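Local coordinates for polyketide biosynthesis 3-hydroxy-3-methylglutaryl-ACP synthase PksG (Bacillus subtilis, PDB 4YXT), which catalyses the aldol condensation of acetyl-ACP with a beta-ketothioester polyketide intermediate during biosynthesis of the antibiotic bacillaene, at residues Q226-L229 with E230-K233; E277-F280 with L281-K285. The protein carries 1 engineered substitution. One frame throughout, in Å; residues are numbered along the deposited sequence.

Interaction 1 (Q226-L229 with E230-K233)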
ATOM      1  N   GLN A 226      -7.625  21.831  -8.129  1.00 27.70           N
ATOM      2  CA  GLN A 226      -7.720  20.900  -9.264  1.00 27.88           C
ATOM      3  C   GLN A 226      -8.621  19.742  -8.960  1.00 24.65           C
ATOM      4  O   GLN A 226      -9.399  19.304  -9.809  1.00 22.65           O
ATOM      5  CB  GLN A 226      -6.355  20.390  -9.708  1.00 28.56           C
ATOM      6  CG  GLN A 226      -5.497  21.490 -10.310  1.00 32.46           C
ATOM      7  CD  GLN A 226      -6.069  22.079 -11.595  1.00 31.56           C
ATOM      8  OE1 GLN A 226      -5.888  23.264 -11.887  1.00 38.28           O
ATOM      9  NE2 GLN A 226      -6.758  21.252 -12.362  1.00 31.27           N
ATOM     10  N   THR A 227      -8.559  19.247  -7.740  1.00 22.64           N
ATOM     11  CA  THR A 227      -9.425  18.111  -7.408  1.00 22.00           C
ATOM     12  C   THR A 227     -10.890  18.474  -7.597  1.00 21.43           C
ATOM     13  O   THR A 227     -11.694  17.693  -8.134  1.00 21.53           O
ATOM     14  CB  THR A 227      -9.144  17.559  -5.980  1.00 21.97           C
ATOM     15  OG1 THR A 227      -9.239  18.591  -5.002  1.00 20.27           O
ATOM     16  CG2 THR A 227      -7.793  16.916  -5.906  1.00 20.88           C
ATOM     17  N   PHE A 228     -11.266  19.684  -7.192  1.00 22.38           N
ATOM     18  CA  PHE A 228     -12.666  20.090  -7.338  1.00 21.41           C
ATOM     19  C   PHE A 228     -13.061  20.260  -8.792  1.00 21.81           C
ATOM     20  O   PHE A 228     -14.155  19.882  -9.191  1.00 21.27           O
ATOM     21  CB  PHE A 228     -13.038  21.359  -6.533  1.00 22.31           C
ATOM     22  CG  PHE A 228     -14.521  21.634  -6.558  1.00 23.39           C
ATOM     23  CD1 PHE A 228     -15.383  20.781  -5.928  1.00 23.79           C
ATOM     24  CD2 PHE A 228     -15.055  22.672  -7.325  1.00 24.37           C
ATOM     25  CE1 PHE A 228     -16.764  20.949  -6.017  1.00 25.50           C
ATOM     26  CE2 PHE A 228     -16.440  22.854  -7.394  1.00 27.19           C
ATOM     27  CZ  PHE A 228     -17.287  22.001  -6.720  1.00 26.10           C
ATOM     28  N   LEU A 229     -12.192  20.903  -9.559  1.00 25.04           N
ATOM     29  CA  LEU A 229     -12.313  20.994 -11.017  1.00 26.00           C
ATOM     30  C   LEU A 229     -12.539  19.597 -11.626  1.00 25.31           C
ATOM     31  O   LEU A 229     -13.495  19.369 -12.454  1.00 22.25           O
ATOM     32  CB  LEU A 229     -11.018  21.575 -11.605  1.00 30.33           C
ATOM     33  CG  LEU A 229     -11.010  22.649 -12.687  1.00 37.36           C
ATOM     34  CD1 LEU A 229     -10.654  23.969 -12.001  1.00 40.81           C
ATOM     35  CD2 LEU A 229     -10.035  22.359 -13.844  1.00 36.91           C
ATOM     36  N   GLU A 230     -11.715  18.626 -11.210  1.00 23.29           N
ATOM     37  CA  GLU A 230     -11.904  17.263 -11.768  1.00 26.86           C
ATOM     38  C   GLU A 230     -13.289  16.665 -11.383  1.00 26.59           C
ATOM     39  O   GLU A 230     -14.034  16.127 -12.229  1.00 28.23           O
ATOM     40  CB  GLU A 230     -10.756  16.341 -11.384  1.00 30.10           C
ATOM     41  CG  GLU A 230      -9.374  16.838 -11.820  1.00 37.27           C
ATOM     42  CD  GLU A 230      -9.018  16.493 -13.291  1.00 42.86           C
ATOM     43  OE1 GLU A 230      -9.924  16.053 -14.074  1.00 43.67           O
ATOM     44  OE2 GLU A 230      -7.818  16.668 -13.658  1.00 38.68           O
ATOM     45  N   TYR A 231     -13.650  16.798 -10.111  1.00 24.67           N
ATOM     46  CA  TYR A 231     -14.966  16.353  -9.624  1.00 25.13           C
ATOM     47  C   TYR A 231     -16.114  16.954 -10.413  1.00 24.40           C
ATOM     48  O   TYR A 231     -17.040  16.262 -10.790  1.00 25.22           O
ATOM     49  CB  TYR A 231     -15.088  16.760  -8.177  1.00 23.34           C
ATOM     50  CG  TYR A 231     -16.364  16.380  -7.475  1.00 26.18           C
ATOM     51  CD1 TYR A 231     -17.460  17.222  -7.532  1.00 26.48           C
ATOM     52  CD2 TYR A 231     -16.448  15.239  -6.667  1.00 24.11           C
ATOM     53  CE1 TYR A 231     -18.626  16.936  -6.864  1.00 26.83           C
ATOM     54  CE2 TYR A 231     -17.615  14.944  -5.994  1.00 25.69           C
ATOM     55  CZ  TYR A 231     -18.701  15.801  -6.101  1.00 27.57           C
ATOM     56  OH  TYR A 231     -19.875  15.610  -5.436  1.00 26.87           O
ATOM     57  N   GLN A 232     -16.048  18.263 -10.614  1.00 27.29           N
ATOM     58  CA  GLN A 232     -17.015  19.011 -11.430  1.00 28.11           C
ATOM     59  C   GLN A 232     -17.090  18.500 -12.857  1.00 28.40           C
ATOM     60  O   GLN A 232     -18.165  18.382 -13.433  1.00 30.40           O
ATOM     61  CB  GLN A 232     -16.606  20.496 -11.505  1.00 27.60           C
ATOM     62  CG  GLN A 232     -16.940  21.308 -10.282  1.00 30.07           C
ATOM     63  CD  GLN A 232     -16.825  22.797 -10.545  1.00 30.71           C
ATOM     64  OE1 GLN A 232     -15.799  23.278 -11.004  1.00 34.03           O
ATOM     65  NE2 GLN A 232     -17.885  23.520 -10.279  1.00 33.34           N
ATOM     66  N   LYS A 233     -15.947  18.206 -13.445  1.00 28.37           N
ATOM     67  CA  LYS A 233     -15.978  17.675 -14.800  1.00 33.29           C
ATOM     68  C   LYS A 233     -16.750  16.357 -14.837  1.00 33.72           C
ATOM     69  O   LYS A 233     -17.371  16.080 -15.813  1.00 31.95           O
ATOM     70  CB  LYS A 233     -14.589  17.550 -15.403  1.00 34.18           C
ATOM     71  CG  LYS A 233     -13.861  18.886 -15.431  1.00 39.04           C
ATOM     72  CD  LYS A 233     -12.596  18.850 -16.275  1.00 44.57           C
ATOM     73  CE  LYS A 233     -11.992  20.241 -16.363  1.00 46.65           C
ATOM     74  NZ  LYS A 233     -11.344  20.472 -17.687  1.00 51.24           N
TER
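Q232 lies across one face of the F228 ring. Its CG sits over that face, and its amide plane is turned 32° from the ring plane. The amide carbon is the nearest point: Q232 CD is 3.2 Å from F228 CE2, and Q232 NE2 is 3.3 Å from the same atom. Y231 meets F228 in another way. The two ring planes are nearly parallel, 18° apart, but the centroids are 6.0 Å apart, so the rings barely overlap. Their closest carbons, F228 CE1 and Y231 CD1, are 4.1 Å apart. Both aromatic side chains have CG anti to the backbone N (chi1 -172° for F228), and both rings lean toward the same flank of the helix. The Q232 amide is held from beyond the contact, as NE2 is hydrogen-bonded to the carbonyl of A238. On another side of the helix the chains of L229 and K233 run side by side, with L229 CD2 3.8 Å from K233 CE.

Four successive i to i+4 backbone hydrogen bonds mark this as regular alpha-helix. The first joins E230 N to Q226 O at 2.8 Å, and the last joins K233 N to L229 O at 2.9 Å.

The contact lies in the last turns of helix 213-234, with one side on the sheet. F334 of strand 331-339 meets both rings edge-to-face, and Y240 meets F228 in the same way. Y231 OH is hydrogen-bonded to S336 OG on that strand. Y194 of strand 184-195 packs on Q226 and T227, while E230 touches N104 of the second subunit.

Interaction 2 (E277-F280 with L281-K285)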
ATOM      1  N   GLU A 277     -16.527  33.998   6.243  1.00 41.39           N
ATOM      2  CA  GLU A 277     -16.442  33.554   7.646  1.00 41.32           C
ATOM      3  C   GLU A 277     -17.732  32.846   8.022  1.00 36.54           C
ATOM      4  O   GLU A 277     -17.744  31.899   8.779  1.00 35.59           O
ATOM      5  CB  GLU A 277     -16.213  34.743   8.568  1.00 44.93           C
ATOM      6  CG  GLU A 277     -14.827  35.367   8.418  1.00 49.07           C
ATOM      7  CD  GLU A 277     -13.705  34.501   8.980  1.00 53.42           C
ATOM      8  OE1 GLU A 277     -14.001  33.435   9.560  1.00 59.00           O
ATOM      9  OE2 GLU A 277     -12.515  34.883   8.847  1.00 58.46           O
ATOM     10  N   THR A 278     -18.826  33.301   7.455  1.00 32.70           N
ATOM     11  CA  THR A 278     -20.117  32.686   7.721  1.00 35.73           C
ATOM     12  C   THR A 278     -20.089  31.210   7.246  1.00 34.30           C
ATOM     13  O   THR A 278     -20.427  30.283   7.986  1.00 29.88           O
ATOM     14  CB  THR A 278     -21.237  33.516   7.053  1.00 35.14           C
ATOM     15  OG1 THR A 278     -21.250  34.825   7.647  1.00 36.71           O
ATOM     16  CG2 THR A 278     -22.594  32.876   7.239  1.00 33.71           C
ATOM     17  N   ASP A 279     -19.654  31.023   6.007  1.00 29.35           N
ATOM     18  CA  ASP A 279     -19.500  29.728   5.464  1.00 27.13           C
ATOM     19  C   ASP A 279     -18.456  28.875   6.255  1.00 25.42           C
ATOM     20  O   ASP A 279     -18.666  27.695   6.464  1.00 23.70           O
ATOM     21  CB  ASP A 279     -19.152  29.878   3.977  1.00 28.37           C
ATOM     22  CG  ASP A 279     -19.245  28.597   3.243  1.00 26.89           C
ATOM     23  OD1 ASP A 279     -20.351  28.089   3.031  1.00 30.56           O
ATOM     24  OD2 ASP A 279     -18.192  28.089   2.893  1.00 29.13           O
ATOM     25  N   PHE A 280     -17.352  29.468   6.689  1.00 23.09           N
ATOM     26  CA  PHE A 280     -16.393  28.747   7.508  1.00 24.34           C
ATOM     27  C   PHE A 280     -17.034  28.146   8.783  1.00 27.24           C
ATOM     28  O   PHE A 280     -16.748  26.990   9.155  1.00 21.78           O
ATOM     29  CB  PHE A 280     -15.234  29.644   7.869  1.00 24.38           C
ATOM     30  CG  PHE A 280     -14.214  28.997   8.794  1.00 26.71           C
ATOM     31  CD1 PHE A 280     -13.231  28.144   8.306  1.00 27.78           C
ATOM     32  CD2 PHE A 280     -14.250  29.241  10.159  1.00 27.31           C
ATOM     33  CE1 PHE A 280     -12.285  27.568   9.174  1.00 28.83           C
ATOM     34  CE2 PHE A 280     -13.327  28.658  11.027  1.00 28.58           C
ATOM     35  CZ  PHE A 280     -12.332  27.829  10.531  1.00 27.60           C
ATOM     36  N   LEU A 281     -17.872  28.954   9.442  1.00 26.58           N
ATOM     37  CA  LEU A 281     -18.454  28.628  10.729  1.00 27.59           C
ATOM     38  C   LEU A 281     -19.474  27.554  10.603  1.00 26.66           C
ATOM     39  O   LEU A 281     -19.487  26.662  11.376  1.00 26.11           O
ATOM     40  CB  LEU A 281     -19.207  29.821  11.292  1.00 31.06           C
ATOM     41  CG  LEU A 281     -18.421  30.932  11.911  1.00 34.85           C
ATOM     42  CD1 LEU A 281     -19.439  31.930  12.449  1.00 37.19           C
ATOM     43  CD2 LEU A 281     -17.506  30.378  12.984  1.00 41.05           C
ATOM     44  N   THR A 282     -20.356  27.678   9.610  1.00 28.96           N
ATOM     45  CA  THR A 282     -21.331  26.649   9.307  1.00 28.46           C
ATOM     46  C   THR A 282     -20.708  25.297   8.862  1.00 28.04           C
ATOM     47  O   THR A 282     -21.002  24.257   9.438  1.00 27.26           O
ATOM     48  CB  THR A 282     -22.226  27.162   8.199  1.00 28.60           C
ATOM     49  OG1 THR A 282     -22.795  28.385   8.637  1.00 30.55           O
ATOM     50  CG2 THR A 282     -23.328  26.217   7.912  1.00 31.82           C
ATOM     51  N   ARG A 283     -19.829  25.331   7.861  1.00 24.52           N
ATOM     52  CA  ARG A 283     -19.513  24.144   7.101  1.00 22.61           C
ATOM     53  C   ARG A 283     -18.214  23.503   7.390  1.00 22.47           C
ATOM     54  O   ARG A 283     -17.980  22.393   6.945  1.00 21.42           O
ATOM     55  CB  ARG A 283     -19.497  24.509   5.632  1.00 24.02           C
ATOM     56  CG  ARG A 283     -20.859  24.862   5.121  1.00 23.96           C
ATOM     57  CD  ARG A 283     -20.905  24.595   3.649  1.00 26.60           C
ATOM     58  NE  ARG A 283     -19.923  25.358   2.907  1.00 24.63           N
ATOM     59  CZ  ARG A 283     -19.698  25.184   1.616  1.00 26.42           C
ATOM     60  NH1 ARG A 283     -20.370  24.248   0.913  1.00 27.14           N
ATOM     61  NH2 ARG A 283     -18.826  25.961   1.021  1.00 24.67           N
ATOM     62  N   VAL A 284     -17.327  24.220   8.069  1.00 22.42           N
ATOM     63  CA  VAL A 284     -15.945  23.820   8.172  1.00 22.64           C
ATOM     64  C   VAL A 284     -15.479  23.656   9.604  1.00 21.92           C
ATOM     65  O   VAL A 284     -14.818  22.645   9.965  1.00 19.26           O
ATOM     66  CB  VAL A 284     -15.055  24.848   7.468  1.00 23.76           C
ATOM     67  CG1 VAL A 284     -13.612  24.396   7.449  1.00 24.51           C
ATOM     68  CG2 VAL A 284     -15.560  25.102   6.050  1.00 26.08           C
ATOM     69  N   LYS A 285     -15.835  24.621  10.435  1.00 22.64           N
ATOM     70  CA  LYS A 285     -15.418  24.616  11.827  1.00 26.38           C
ATOM     71  C   LYS A 285     -15.873  23.358  12.578  1.00 23.30           C
ATOM     72  O   LYS A 285     -15.137  22.876  13.374  1.00 23.11           O
ATOM     73  CB  LYS A 285     -15.896  25.883  12.555  1.00 30.03           C
ATOM     74  CG  LYS A 285     -15.787  25.813  14.071  1.00 32.80           C
ATOM     75  CD  LYS A 285     -15.980  27.177  14.718  1.00 37.61           C
ATOM     76  CE  LYS A 285     -15.425  27.227  16.155  1.00 37.82           C
ATOM     77  NZ  LYS A 285     -16.284  26.444  17.100  1.00 40.21           N
TER
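F280 O takes two backbone hydrogen bonds as helix 273-283 ends. K285 N, at 2.8 Å, approaches nearly in line with the carbonyl. V284 N, at 3.0 Å, comes from above the carbonyl plane. The i to i+5 bond from K285 accompanies the departure of V284 from helical backbone angles. Two residues earlier, T278 O is also shared. T282 N donates to it almost straight (176°), and T282 OG1 adds a bond of 3.1 Å from above the carbonyl plane.

D279 and R283 form an i to i+4 salt bridge. D279 OD1 is 2.8 Å from R283 NE, and the carboxylate plane is turned 57° from the guanidinium. A bend at chi3 (-59°) brings the guanidinium back toward the aspartate. H261 NE2 also bonds D279 OD2, so the carboxylate has a second partner on helix 254-267. On another side, V284 crosses F280 at about a right angle, with CG1 3.8 Å from F280 CE1.

Helix 254-267 lies alongside: H261 packs on F280 and V284, M265 on D279 and R283, and K258 makes a cation-pi contact with F280. R283 also joins the helix to strand 246-249 through a backbone hydrogen bond with L247.

Interactions 1 and 2 do not touch. Their centres are 22 Å apart and their nearest atoms about 8 Å apart. Both are local contacts at the C-terminal ends of helices, 213-234 and 273-283. The segment around Y240 and F244 links them: F228 of interaction 1 packs on both side chains, while R283 NH1 of interaction 2 is hydrogen-bonded to both carbonyl oxygens. Both contacts lie at a moderate distance from H250, the probable proton donor/acceptor, by similarity to related enzymes. The side chain of T227 is about 10 Å from that of H250, and the side chain of V284 about 11 Å. At these distances neither touches it.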